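Local coordinates for protein phosphoacetylglucosamine mutase (Aspergillus lentulus, PDB 5O9X) that interconverts the 6- and 1-phosphates of N-acetylglucosamine, probably by way of a bisphosphorylated sugar resembling the glucose 1,6-bisphosphate bound here, at residues Thr213-Asn218 / Cys280-Gly285; Asp260-Lys265 / Phe301-Gly306; Ala287-Tyr292 / Asn382-Ile387; Val335-Ala340 / Thr359-Lys364. The protein carries 1 engineered substitution. One frame throughout, in Å; residues are numbered along the deposited sequence.

Two neighbouring sheets and the ligand they share tie the four contacts together. The centres of contacts 1, 2 and 3 lie about 11 Å from one another, and all three reach the sheet that holds strands 279-283, 290-295 and 301-304. Contact 3 bridges from that sheet to the next one, to which contact 4 belongs, and contact 4 lies within the chain loop that contact 3 closes. Contacts 3 and 4, with centres about 13 Å apart, touch through His384 and Val363, and both hold the glucose 1,6-bisphosphate. In contact 1 the side chain of Asp284 is about 4 Å from the bound glucose 1,6-bisphosphate. The side chain of Lys263, in contact 2, remains about 10 Å from that ligand.

Contact 1 (Thr213-Asn218 / Cys280-Gly285); sequences TVDCAN and CASLDG
With chi1 at 156°, Asp215 turns its carboxylate away from its own N and beside its carbonyl carbon, while Ser282 keeps OG beside the backbone N (chi1 -83°), and on the same face of the sheet the two polar ends meet. Ser282 OG donates to Asp215 OD2 over 2.6 Å, arriving on the anti side of the carboxylate. The other oxygen, OD1, takes the backbone N of Ala217 at 3.0 Å from above the carboxylate plane, an Asx turn that bends the chain where the strand ends. Between the strands, Ala281 N to Thr213 O, Asp215 N to Ala281 O and Leu283 N to Asp215 O give parallel pairing. On the other face Val214 CG1 lies 3.9 Å from Leu283 CG, and Cys216 SG adjoins Leu283 CD1. Gly258 and Asn244 also donate to the Asp215 carboxylate, so this buried charge is held from several directions. Strand 212-215 lies between 240-243 and 279-283, with helix 221-231 covering Val214 and Cys216 through Leu225.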
loop_
_atom_site.group_PDB
_atom_site.type_symbol
_atom_site.label_atom_id
_atom_site.label_comp_id
_atom_site.label_asym_id
_atom_site.label_seq_id
_atom_site.Cartn_x
_atom_site.Cartn_y
_atom_site.Cartn_z
ATOM N N THR A 213 14.388 11.972 -9.991
ATOM C CA THR A 213 13.293 12.251 -10.958
ATOM C C THR A 213 12.092 11.312 -10.633
ATOM O O THR A 213 12.195 10.072 -10.816
ATOM C CB THR A 213 13.787 12.083 -12.444
ATOM O OG1 THR A 213 14.969 12.891 -12.604
ATOM C CG2 THR A 213 12.698 12.526 -13.532
ATOM N N VAL A 214 10.978 11.903 -10.219
ATOM C CA VAL A 214 9.864 11.136 -9.646
ATOM C C VAL A 214 8.685 11.232 -10.618
ATOM O O VAL A 214 8.089 12.329 -10.903
ATOM C CB VAL A 214 9.381 11.689 -8.250
ATOM C CG1 VAL A 214 8.258 10.801 -7.711
ATOM C CG2 VAL A 214 10.512 11.717 -7.240
ATOM N N ASP A 215 8.393 10.087 -11.210
ATOM C CA ASP A 215 7.180 9.884 -12.047
ATOM C C ASP A 215 6.009 9.759 -11.125
ATOM O O ASP A 215 5.920 8.803 -10.335
ATOM C CB ASP A 215 7.405 8.617 -12.885
ATOM C CG ASP A 215 6.131 7.933 -13.347
ATOM O OD1 ASP A 215 5.112 8.637 -13.570
ATOM O OD2 ASP A 215 6.194 6.653 -13.517
ATOM N N CYS A 216 5.031 10.659 -11.267
ATOM C CA CYS A 216 3.930 10.740 -10.292
ATOM C C CYS A 216 2.607 10.196 -10.875
ATOM O O CYS A 216 1.473 10.455 -10.325
ATOM C CB CYS A 216 3.739 12.162 -9.726
ATOM S SG CYS A 216 5.161 12.720 -8.755
ATOM N N ALA A 217 2.770 9.377 -11.911
ATOM C CA ALA A 217 1.656 8.550 -12.421
ATOM C C ALA A 217 0.462 9.363 -12.915
ATOM O O ALA A 217 -0.672 8.822 -13.114
ATOM C CB ALA A 217 1.222 7.481 -11.327
ATOM N N ASN A 218 0.698 10.671 -13.145
ATOM C CA ASN A 218 -0.409 11.680 -13.470
ATOM C C ASN A 218 -1.521 11.663 -12.413
ATOM O O ASN A 218 -2.716 11.858 -12.739
ATOM C CB ASN A 218 -1.001 11.409 -14.865
ATOM C CG ASN A 218 0.048 11.502 -15.953
ATOM O OD1 ASN A 218 0.277 10.516 -16.783
ATOM N ND2 ASN A 218 0.742 12.603 -15.944
ATOM N N CYS A 280 15.926 7.514 -10.443
ATOM C CA CYS A 280 14.484 7.760 -10.662
ATOM C C CYS A 280 13.626 6.948 -9.696
ATOM O O CYS A 280 14.062 5.914 -9.172
ATOM C CB CYS A 280 14.116 7.319 -12.075
ATOM S SG CYS A 280 15.039 8.246 -13.368
ATOM N N ALA A 281 12.361 7.345 -9.582
ATOM C CA ALA A 281 11.370 6.527 -8.860
ATOM C C ALA A 281 10.005 6.765 -9.464
ATOM O O ALA A 281 9.781 7.766 -10.169
ATOM C CB ALA A 281 11.380 6.886 -7.389
ATOM N N SER A 282 9.096 5.818 -9.264
ATOM C CA SER A 282 7.722 6.019 -9.742
ATOM C C SER A 282 6.774 5.775 -8.588
ATOM O O SER A 282 6.915 4.785 -7.888
ATOM C CB SER A 282 7.439 4.972 -10.805
ATOM O OG SER A 282 7.945 5.397 -12.080
ATOM N N LEU A 283 5.818 6.696 -8.383
ATOM C CA LEU A 283 4.716 6.485 -7.464
ATOM C C LEU A 283 3.568 5.887 -8.275
ATOM O O LEU A 283 3.646 5.812 -9.472
ATOM C CB LEU A 283 4.188 7.880 -6.987
ATOM C CG LEU A 283 5.231 8.744 -6.264
ATOM C CD1 LEU A 283 4.610 10.070 -5.822
ATOM C CD2 LEU A 283 5.825 7.963 -5.067
ATOM N N ASP A 284 2.489 5.486 -7.618
ATOM C CA ASP A 284 1.289 5.139 -8.407
ATOM C C ASP A 284 0.222 6.219 -8.229
ATOM O O ASP A 284 0.505 7.265 -7.631
ATOM C CB ASP A 284 0.803 3.675 -8.156
ATOM C CG ASP A 284 0.242 3.490 -6.791
ATOM O OD1 ASP A 284 0.466 4.399 -5.918
ATOM O OD2 ASP A 284 -0.434 2.439 -6.563
ATOM N N GLY A 285 -0.961 5.988 -8.821
ATOM C CA GLY A 285 -2.064 6.984 -8.893
ATOM C C GLY A 285 -2.610 7.496 -7.554
ATOM O O GLY A 285 -3.112 8.629 -7.516
HETATM O O HOH W 1 0.366 10.055 -7.857
#

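Contact 2 (Asp260-Lys265 / Phe301-Gly306); sequences DYVKTK and FRLLDG
Val262 and Lys263 reach from helix 259-265 toward strand 301-304, and the two residues show how one helical turn can offer an apolar and a charged contact side by side. The close-packed part belongs to Val262. Its CG1 branch, anti to the backbone N (chi1 174°), is 3.8 Å from Phe301 CZ, which it meets at the edge of the ring, and 4.0 Å from Leu303 CD1. One methyl group therefore fits against both an aromatic rim and a leucine branch.

The looser, partly exposed part is the aliphatic stem of Lys263. Its chain bends at chi2 (67°) and crosses Leu303 at about a right angle, with CD 4.1 Å from Leu303 CD2. Beyond this stem the contact tightens again, as NZ forms a salt bridge of 2.8 Å with OD2 of Asp305, using the anti lone pair of that oxygen. Asp305 is itself buried at the N-cap of the following helix, where OD1 bonds weakly to the backbone N of Asp307 and Arg308; the lysine probably helps to stabilise the negative charge there.

The helix segment runs across the strand at 111°, with axes 9.8 Å apart. Strand 301-304 is the outermost of its sheet, beside 290-295, whose Leu291 and Tyr293 also touch Val262; on the strand's other side Arg302 and Leu304 pack against helix 446-451.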
loop_
_atom_site.group_PDB
_atom_site.type_symbol
_atom_site.label_atom_id
_atom_site.label_comp_id
_atom_site.label_asym_id
_atom_site.label_seq_id
_atom_site.Cartn_x
_atom_site.Cartn_y
_atom_site.Cartn_z
ATOM N N ASP A 260 3.125 0.766 -11.053
ATOM C CA ASP A 260 2.618 -0.567 -11.539
ATOM C C ASP A 260 3.073 -0.896 -12.994
ATOM O O ASP A 260 3.508 -1.997 -13.343
ATOM C CB ASP A 260 1.069 -0.603 -11.469
ATOM C CG ASP A 260 0.546 -1.943 -11.954
ATOM O OD1 ASP A 260 0.863 -2.975 -11.298
ATOM O OD2 ASP A 260 -0.115 -1.976 -13.044
ATOM N N TYR A 261 3.093 0.148 -13.841
ATOM C CA TYR A 261 3.626 0.016 -15.176
ATOM C C TYR A 261 5.131 -0.413 -15.091
ATOM O O TYR A 261 5.549 -1.380 -15.756
ATOM C CB TYR A 261 3.464 1.360 -15.980
ATOM C CG TYR A 261 4.122 1.261 -17.384
ATOM C CD1 TYR A 261 3.340 0.939 -18.532
ATOM C CD2 TYR A 261 5.478 1.489 -17.549
ATOM C CE1 TYR A 261 3.897 0.853 -19.821
ATOM C CE2 TYR A 261 6.062 1.338 -18.806
ATOM C CZ TYR A 261 5.243 1.055 -19.929
ATOM O OH TYR A 261 5.851 0.944 -21.152
ATOM N N VAL A 262 5.941 0.294 -14.296
ATOM C CA VAL A 262 7.372 0.022 -14.258
ATOM C C VAL A 262 7.634 -1.413 -13.759
ATOM O O VAL A 262 8.456 -2.151 -14.316
ATOM C CB VAL A 262 8.058 1.097 -13.404
ATOM C CG1 VAL A 262 9.551 0.780 -13.193
ATOM C CG2 VAL A 262 8.014 2.462 -14.167
ATOM N N LYS A 263 6.978 -1.774 -12.659
ATOM C CA LYS A 263 7.181 -3.110 -12.083
ATOM C C LYS A 263 6.698 -4.261 -13.002
ATOM O O LYS A 263 7.409 -5.279 -13.113
ATOM C CB LYS A 263 6.454 -3.133 -10.739
ATOM C CG LYS A 263 6.440 -4.550 -10.056
ATOM C CD LYS A 263 7.838 -5.037 -9.602
ATOM C CE LYS A 263 7.781 -6.464 -9.075
ATOM N NZ LYS A 263 9.182 -7.003 -8.897
ATOM N N THR A 264 5.509 -4.133 -13.634
ATOM C CA THR A 264 4.963 -5.256 -14.430
ATOM C C THR A 264 5.688 -5.337 -15.766
ATOM O O THR A 264 5.925 -6.426 -16.250
ATOM C CB THR A 264 3.421 -5.096 -14.704
ATOM O OG1 THR A 264 3.152 -3.799 -15.264
ATOM C CG2 THR A 264 2.676 -5.201 -13.356
ATOM N N LYS A 265 6.039 -4.196 -16.362
ATOM C CA LYS A 265 6.752 -4.223 -17.648
ATOM C C LYS A 265 8.269 -4.271 -17.522
ATOM O O LYS A 265 8.976 -4.515 -18.541
ATOM C CB LYS A 265 6.387 -2.967 -18.485
ATOM C CG LYS A 265 4.889 -2.734 -18.761
ATOM C CD LYS A 265 4.418 -3.727 -19.791
ATOM C CE LYS A 265 2.941 -3.542 -20.214
ATOM N NZ LYS A 265 3.041 -3.223 -21.673
ATOM N N PHE A 301 18.338 -0.506 -18.275
ATOM C CA PHE A 301 17.366 -0.237 -17.213
ATOM C C PHE A 301 17.572 -1.233 -16.087
ATOM O O PHE A 301 17.642 -2.469 -16.354
ATOM C CB PHE A 301 15.891 -0.380 -17.781
ATOM C CG PHE A 301 14.832 -0.384 -16.718
ATOM C CD1 PHE A 301 14.300 0.834 -16.221
ATOM C CD2 PHE A 301 14.421 -1.595 -16.136
ATOM C CE1 PHE A 301 13.304 0.833 -15.211
ATOM C CE2 PHE A 301 13.431 -1.591 -15.155
ATOM C CZ PHE A 301 12.899 -0.390 -14.675
ATOM N N ARG A 302 17.605 -0.750 -14.849
ATOM C CA ARG A 302 17.726 -1.618 -13.657
ATOM C C ARG A 302 16.661 -1.203 -12.655
ATOM O O ARG A 302 16.501 -0.037 -12.359
ATOM C CB ARG A 302 19.087 -1.465 -12.954
ATOM C CG ARG A 302 20.281 -1.631 -13.919
ATOM C CD ARG A 302 20.311 -3.074 -14.490
ATOM N NE ARG A 302 21.481 -3.275 -15.340
ATOM C CZ ARG A 302 21.803 -4.447 -15.904
ATOM N NH1 ARG A 302 21.015 -5.528 -15.759
ATOM N NH2 ARG A 302 22.913 -4.505 -16.660
ATOM N N LEU A 303 15.979 -2.184 -12.134
ATOM C CA LEU A 303 14.824 -1.942 -11.290
ATOM C C LEU A 303 15.207 -2.121 -9.837
ATOM O O LEU A 303 15.873 -3.093 -9.502
ATOM C CB LEU A 303 13.681 -2.962 -11.635
ATOM C CG LEU A 303 12.427 -2.928 -10.722
ATOM C CD1 LEU A 303 11.715 -1.559 -10.782
ATOM C CD2 LEU A 303 11.547 -4.167 -11.092
ATOM N N LEU A 304 14.759 -1.189 -8.973
ATOM C CA LEU A 304 14.966 -1.300 -7.540
ATOM C C LEU A 304 13.630 -1.313 -6.896
ATOM O O LEU A 304 13.148 -0.252 -6.498
ATOM C CB LEU A 304 15.869 -0.213 -6.917
ATOM C CG LEU A 304 17.315 -0.199 -7.526
ATOM C CD1 LEU A 304 17.934 1.239 -7.509
ATOM C CD2 LEU A 304 18.181 -1.188 -6.788
ATOM N N ASP A 305 13.084 -2.517 -6.698
ATOM C CA ASP A 305 11.628 -2.599 -6.366
ATOM C C ASP A 305 11.359 -2.628 -4.854
ATOM O O ASP A 305 12.271 -2.340 -4.074
ATOM C CB ASP A 305 10.989 -3.824 -7.075
ATOM C CG ASP A 305 11.500 -5.204 -6.501
ATOM O OD1 ASP A 305 12.192 -5.290 -5.438
ATOM O OD2 ASP A 305 11.154 -6.248 -7.111
ATOM N N GLY A 306 10.129 -3.000 -4.431
ATOM C CA GLY A 306 9.819 -2.990 -2.972
ATOM C C GLY A 306 10.743 -3.775 -2.071
ATOM O O GLY A 306 11.053 -3.355 -0.926
#

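Contact 3 (Ala287-Tyr292 / Asn382-Ile387). Unlike the reference sequence in segment 287-292: Leu291 (reference Val). With G16 (1,6-di-O-phosphono-alpha-D-glucopyranose), chain B.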
loop_
_atom_site.group_PDB
_atom_site.type_symbol
_atom_site.label_atom_id
_atom_site.label_comp_id
_atom_site.label_asym_id
_atom_site.label_seq_id
_atom_site.Cartn_x
_atom_site.Cartn_y
_atom_site.Cartn_z
ATOM N N ALA A 287 -0.512 7.376 -4.775
ATOM C CA ALA A 287 0.783 7.543 -4.081
ATOM C C ALA A 287 0.911 6.587 -2.859
ATOM O O ALA A 287 1.345 6.983 -1.765
ATOM C CB ALA A 287 1.018 9.004 -3.672
ATOM N N ASP A 288 0.564 5.321 -3.087
ATOM C CA ASP A 288 0.794 4.393 -2.039
ATOM C C ASP A 288 1.693 3.211 -2.424
ATOM O O ASP A 288 1.755 2.186 -1.718
ATOM C CB ASP A 288 -0.540 3.948 -1.443
ATOM C CG ASP A 288 -0.384 3.605 0.051
ATOM O OD1 ASP A 288 0.590 4.088 0.709
ATOM O OD2 ASP A 288 -1.164 2.801 0.488
ATOM N N ARG A 289 2.386 3.374 -3.536
ATOM C CA ARG A 289 3.474 2.454 -3.948
ATOM C C ARG A 289 4.615 3.327 -4.419
ATOM O O ARG A 289 4.371 4.367 -5.065
ATOM C CB ARG A 289 3.046 1.622 -5.165
ATOM C CG ARG A 289 1.932 0.636 -4.863
ATOM C CD ARG A 289 1.681 -0.167 -6.154
ATOM N NE ARG A 289 0.480 -1.018 -6.002
ATOM C CZ ARG A 289 0.153 -1.966 -6.872
ATOM N NH1 ARG A 289 0.906 -2.155 -7.949
ATOM N NH2 ARG A 289 -0.953 -2.665 -6.735
ATOM N N ILE A 290 5.850 2.873 -4.166
ATOM C CA ILE A 290 6.998 3.517 -4.829
ATOM C C ILE A 290 7.987 2.427 -5.282
ATOM O O ILE A 290 8.246 1.496 -4.530
ATOM C CB ILE A 290 7.689 4.519 -3.932
ATOM C CG1 ILE A 290 8.844 5.236 -4.700
ATOM C CG2 ILE A 290 8.051 3.925 -2.572
ATOM C CD1 ILE A 290 9.299 6.477 -4.008
ATOM N N LEU A 291 8.489 2.530 -6.501
ATOM C CA LEU A 291 9.828 1.971 -6.776
ATOM C C LEU A 291 10.807 2.798 -7.417
ATOM O O LEU A 291 10.472 3.822 -7.930
ATOM C CB LEU A 291 9.847 0.734 -7.532
ATOM C CG LEU A 291 9.043 0.216 -8.560
ATOM C CD1 LEU A 291 8.230 -0.415 -7.410
ATOM C CD2 LEU A 291 8.602 1.387 -9.415
ATOM N N TYR A 292 12.039 2.331 -7.364
ATOM C CA TYR A 292 13.166 3.103 -7.863
ATOM C C TYR A 292 13.726 2.387 -9.057
ATOM O O TYR A 292 13.529 1.170 -9.190
ATOM C CB TYR A 292 14.286 3.096 -6.725
ATOM C CG TYR A 292 14.240 4.384 -5.862
ATOM C CD1 TYR A 292 13.243 4.526 -4.843
ATOM C CD2 TYR A 292 15.152 5.429 -6.100
ATOM C CE1 TYR A 292 13.162 5.698 -4.049
ATOM C CE2 TYR A 292 15.143 6.611 -5.285
ATOM C CZ TYR A 292 14.125 6.734 -4.279
ATOM O OH TYR A 292 14.093 7.831 -3.426
ATOM N N ASN A 382 5.792 -4.796 -5.344
ATOM C CA ASN A 382 5.177 -3.732 -6.146
ATOM C C ASN A 382 5.431 -2.341 -5.528
ATOM O O ASN A 382 5.015 -1.324 -6.106
ATOM C CB ASN A 382 3.623 -3.966 -6.279
ATOM C CG ASN A 382 2.879 -3.931 -4.940
ATOM O OD1 ASN A 382 3.292 -3.259 -4.018
ATOM N ND2 ASN A 382 1.753 -4.642 -4.849
ATOM N N GLY A 383 6.027 -2.299 -4.314
ATOM C CA GLY A 383 6.419 -0.986 -3.700
ATOM C C GLY A 383 5.500 -0.457 -2.603
ATOM O O GLY A 383 5.731 0.616 -2.058
ATOM N N HIS A 384 4.507 -1.230 -2.208
ATOM C CA HIS A 384 3.845 -0.971 -0.912
ATOM C C HIS A 384 4.711 -1.341 0.240
ATOM O O HIS A 384 5.441 -2.357 0.186
ATOM C CB HIS A 384 2.629 -1.897 -0.797
ATOM C CG HIS A 384 1.379 -1.258 -1.253
ATOM N ND1 HIS A 384 0.702 -0.308 -0.482
ATOM C CD2 HIS A 384 0.679 -1.392 -2.404
ATOM C CE1 HIS A 384 -0.404 0.054 -1.133
ATOM N NE2 HIS A 384 -0.439 -0.584 -2.299
ATOM N N GLY A 385 4.745 -0.509 1.280
ATOM C CA GLY A 385 5.248 -1.045 2.508
ATOM C C GLY A 385 5.783 0.042 3.442
ATOM O O GLY A 385 5.656 1.239 3.177
ATOM N N THR A 386 6.269 -0.422 4.590
ATOM C CA THR A 386 6.650 0.464 5.658
ATOM C C THR A 386 7.495 -0.310 6.677
ATOM O O THR A 386 7.947 -1.445 6.425
ATOM C CB THR A 386 5.442 1.260 6.277
ATOM O OG1 THR A 386 6.001 2.349 7.006
ATOM C CG2 THR A 386 4.607 0.433 7.171
ATOM N N ILE A 387 7.712 0.309 7.826
ATOM C CA ILE A 387 8.460 -0.351 8.899
ATOM C C ILE A 387 7.686 -0.034 10.136
ATOM O O ILE A 387 7.331 1.116 10.387
ATOM C CB ILE A 387 9.904 0.153 9.047
ATOM C CG1 ILE A 387 10.691 -0.131 7.779
ATOM C CG2 ILE A 387 10.617 -0.694 10.134
ATOM C CD1 ILE A 387 11.422 1.046 7.251
HETATM C C1 G16 B . -3.559 -3.452 -3.612
HETATM C C2 G16 B . -3.124 -3.915 -2.224
HETATM C C3 G16 B . -1.705 -4.563 -2.297
HETATM C C4 G16 B . -1.593 -5.702 -3.295
HETATM C C5 G16 B . -2.032 -5.177 -4.656
HETATM C C6 G16 B . -2.259 -6.244 -5.702
HETATM O O1 G16 B . -2.655 -2.441 -4.067
HETATM O O2 G16 B . -3.157 -2.861 -1.213
HETATM O O3 G16 B . -1.358 -4.907 -1.015
HETATM O O4 G16 B . -0.216 -6.256 -3.470
HETATM O O5 G16 B . -3.361 -4.605 -4.604
HETATM O O6 G16 B . -3.327 -7.154 -5.176
HETATM P P G16 B . -3.870 -8.346 -6.132
HETATM O O1P G16 B . -2.657 -9.143 -6.666
HETATM O O2P G16 B . -4.595 -7.693 -7.333
HETATM O O3P G16 B . -4.906 -9.166 -5.335
HETATM P "P'" G16 B . -3.137 -0.923 -4.450
HETATM O O1X G16 B . -4.285 -0.532 -3.479
HETATM O O2X G16 B . -3.775 -0.996 -5.875
HETATM O O3X G16 B . -1.928 -0.057 -4.532
HETATM O O HOH W 2 3.872 -1.358 -8.512
#
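Arg289 crosses the loop 382-384 on its way to the ligand, and successive atoms of its side chain meet Asn382, His384 and the ligand. CB lies 3.7 Å from Asn382 O. CG, set beside the backbone N by chi1 of -67°, comes 3.4 Å from His384 CD2. The chain then runs extended, and CD passes within 3.5 Å of Asn382 O before NE donates to O3X of the bound sugar bisphosphate at 3.0 Å. The flat end lies on the amide of Asn382, with only 12° between the planes and ND2 3.7 Å above the guanidinium centre. At the tip NH2 donates to O1 of the ligand, while NH1 reaches a water that in turn donates to Asn382 O.

The run from Asp284 to Arg289 reads DGDADR, matching the loop that holds the metal ion in related phosphohexomutases, and residues 380-384 correspond to their sugar-binding loop. Here the two loops, from neighbouring domains, grip one phosphate between them.

His384 completes the grip: its NE2 gives a 2.7 Å bond to O3X at the ring edge, so this phosphate oxygen receives both side chains. Asp288 O lies over one face of the imidazole. Behind the site Ile290 N donates to Gly383 O at 3.1 Å, from above the carbonyl plane, and an Asx turn in which Asn382 OD1 takes His384 N steadies the loop bearing the histidine.

Contact 4 (Val335-Ala340 / Thr359-Lys364); sequences VQTAYA and TNTGVK. With G16 (1,6-di-O-phosphono-alpha-D-glucopyranose), chain B.
Thr359 N donates to Gln336 O at 2.9 Å, a direct hydrogen bond that joins the ends of two parallel strands. Just beyond it the chains separate and water takes over. One molecule links Ala338 N to Thr359 O; another bridges the hydroxyls of Thr337 and Thr361, 2.7 Å from Thr337 OG1 and 2.8 Å from Thr361 OG1. A chi1 of 72° sets Thr337 OG1 between its backbone N and carbonyl carbon, where it also accepts a weak bond from Tyr339 N.

Apolar and edge contacts flank these bridges. Val335 CG1 abuts Thr359 CG2 at 3.6 Å, and Thr361 OG1 sits at the rim of the Tyr339 ring, 3.3 Å from CE2. The hydroxyl of Tyr339 bonds to Arg505.

Toward the ligand, Val363 N donates to the sugar O3 at 3.2 Å and Thr361 CG2 lies near O4. Strand 332-337, helix 342-350 and strand 356-359 form a beta-alpha-beta crossover, after which the N-terminus of helix 363-370 enters the sugar pocket.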
loop_
_atom_site.group_PDB
_atom_site.type_symbol
_atom_site.label_atom_id
_atom_site.label_comp_id
_atom_site.label_asym_id
_atom_site.label_seq_id
_atom_site.Cartn_x
_atom_site.Cartn_y
_atom_site.Cartn_z
ATOM N N VAL A 335 9.129 -9.043 6.482
ATOM C CA VAL A 335 7.937 -9.737 5.987
ATOM C C VAL A 335 7.889 -9.519 4.486
ATOM O O VAL A 335 8.070 -8.377 4.033
ATOM C CB VAL A 335 6.685 -9.160 6.658
ATOM C CG1 VAL A 335 5.423 -9.863 6.157
ATOM C CG2 VAL A 335 6.816 -9.432 8.193
ATOM N N GLN A 336 7.650 -10.615 3.743
ATOM C CA GLN A 336 7.601 -10.599 2.298
ATOM C C GLN A 336 6.293 -11.249 1.841
ATOM O O GLN A 336 5.543 -11.828 2.675
ATOM C CB GLN A 336 8.824 -11.326 1.669
ATOM C CG GLN A 336 10.209 -10.706 2.087
ATOM C CD GLN A 336 11.277 -11.303 1.225
ATOM O OE1 GLN A 336 11.540 -12.505 1.277
ATOM N NE2 GLN A 336 11.888 -10.504 0.404
ATOM N N THR A 337 6.027 -11.179 0.535
ATOM C CA THR A 337 5.051 -12.105 -0.074
ATOM C C THR A 337 5.766 -12.969 -1.124
ATOM O O THR A 337 6.958 -12.771 -1.409
ATOM C CB THR A 337 3.806 -11.400 -0.652
ATOM O OG1 THR A 337 4.142 -10.673 -1.879
ATOM C CG2 THR A 337 3.318 -10.317 0.372
ATOM N N ALA A 338 5.002 -13.844 -1.771
ATOM C CA ALA A 338 5.546 -14.807 -2.728
ATOM C C ALA A 338 6.018 -14.077 -3.998
ATOM O O ALA A 338 6.838 -14.638 -4.714
ATOM C CB ALA A 338 4.470 -15.878 -3.027
ATOM N N TYR A 339 5.606 -12.811 -4.217
ATOM C CA TYR A 339 6.041 -12.060 -5.394
ATOM C C TYR A 339 7.481 -11.560 -5.187
ATOM O O TYR A 339 8.065 -11.007 -6.154
ATOM C CB TYR A 339 5.130 -10.821 -5.596
ATOM C CG TYR A 339 3.768 -11.264 -6.125
ATOM C CD1 TYR A 339 3.650 -11.689 -7.454
ATOM C CD2 TYR A 339 2.686 -11.406 -5.270
ATOM C CE1 TYR A 339 2.454 -12.141 -7.956
ATOM C CE2 TYR A 339 1.452 -11.846 -5.772
ATOM C CZ TYR A 339 1.385 -12.259 -7.105
ATOM O OH TYR A 339 0.207 -12.778 -7.618
ATOM N N ALA A 340 8.029 -11.644 -3.953
ATOM C CA ALA A 340 9.405 -11.201 -3.749
ATOM C C ALA A 340 10.392 -12.031 -4.567
ATOM O O ALA A 340 10.280 -13.275 -4.637
ATOM C CB ALA A 340 9.812 -11.272 -2.271
ATOM N N THR A 359 3.840 -13.905 3.734
ATOM C CA THR A 359 2.412 -13.837 4.018
ATOM C C THR A 359 1.613 -13.741 2.717
ATOM O O THR A 359 2.197 -13.586 1.628
ATOM C CB THR A 359 1.982 -12.623 4.906
ATOM O OG1 THR A 359 2.071 -11.412 4.138
ATOM C CG2 THR A 359 2.879 -12.477 6.176
ATOM N N ASN A 360 0.297 -13.817 2.837
ATOM C CA ASN A 360 -0.594 -13.531 1.677
ATOM C C ASN A 360 -0.377 -12.106 1.140
ATOM O O ASN A 360 0.054 -11.225 1.888
ATOM C CB ASN A 360 -2.090 -13.625 2.089
ATOM C CG ASN A 360 -2.554 -15.061 2.331
ATOM O OD1 ASN A 360 -1.774 -16.017 2.282
ATOM N ND2 ASN A 360 -3.836 -15.200 2.622
ATOM N N THR A 361 -0.738 -11.900 -0.130
ATOM C CA THR A 361 -0.753 -10.590 -0.748
ATOM C C THR A 361 -1.761 -9.684 -0.049
ATOM O O THR A 361 -2.884 -10.126 0.320
ATOM C CB THR A 361 -1.051 -10.728 -2.243
ATOM O OG1 THR A 361 0.169 -11.115 -2.859
ATOM C CG2 THR A 361 -1.509 -9.424 -2.887
ATOM N N GLY A 362 -1.351 -8.433 0.136
ATOM C CA GLY A 362 -2.291 -7.408 0.693
ATOM C C GLY A 362 -1.629 -6.900 1.998
ATOM O O GLY A 362 -1.353 -7.678 2.925
ATOM N N VAL A 363 -1.430 -5.580 2.102
ATOM C CA VAL A 363 -0.795 -4.919 3.251
ATOM C C VAL A 363 -1.328 -5.373 4.654
ATOM O O VAL A 363 -0.586 -5.539 5.603
ATOM C CB VAL A 363 -0.991 -3.348 3.138
ATOM C CG1 VAL A 363 -0.334 -2.635 4.326
ATOM C CG2 VAL A 363 -0.353 -2.831 1.867
ATOM N N LYS A 364 -2.606 -5.609 4.753
ATOM C CA LYS A 364 -3.203 -6.046 5.996
ATOM C C LYS A 364 -2.479 -7.281 6.546
ATOM O O LYS A 364 -2.106 -7.344 7.720
ATOM C CB LYS A 364 -4.739 -6.252 5.782
ATOM C CG LYS A 364 -5.148 -7.358 4.748
ATOM C CD LYS A 364 -6.509 -7.085 4.061
ATOM C CE LYS A 364 -7.201 -8.312 3.430
ATOM N NZ LYS A 364 -8.496 -7.998 2.668
HETATM C C1 G16 B . -3.559 -3.452 -3.612
HETATM C C2 G16 B . -3.124 -3.915 -2.224
HETATM C C3 G16 B . -1.705 -4.563 -2.297
HETATM C C4 G16 B . -1.593 -5.702 -3.295
HETATM C C5 G16 B . -2.032 -5.177 -4.656
HETATM C C6 G16 B . -2.259 -6.244 -5.702
HETATM O O1 G16 B . -2.655 -2.441 -4.067
HETATM O O2 G16 B . -3.157 -2.861 -1.213
HETATM O O3 G16 B . -1.358 -4.907 -1.015
HETATM O O4 G16 B . -0.216 -6.256 -3.470
HETATM O O5 G16 B . -3.361 -4.605 -4.604
HETATM O O6 G16 B . -3.327 -7.154 -5.176
HETATM P P G16 B . -3.870 -8.346 -6.132
HETATM O O1P G16 B . -2.657 -9.143 -6.666
HETATM O O2P G16 B . -4.595 -7.693 -7.333
HETATM O O3P G16 B . -4.906 -9.166 -5.335
HETATM P "P'" G16 B . -3.137 -0.923 -4.450
HETATM O O1X G16 B . -4.285 -0.532 -3.479
HETATM O O2X G16 B . -3.775 -0.996 -5.875
HETATM O O3X G16 B . -1.928 -0.057 -4.532
HETATM O O HOH W 3 2.170 -9.138 -2.771
HETATM O O HOH W 4 2.128 -14.493 -0.947
#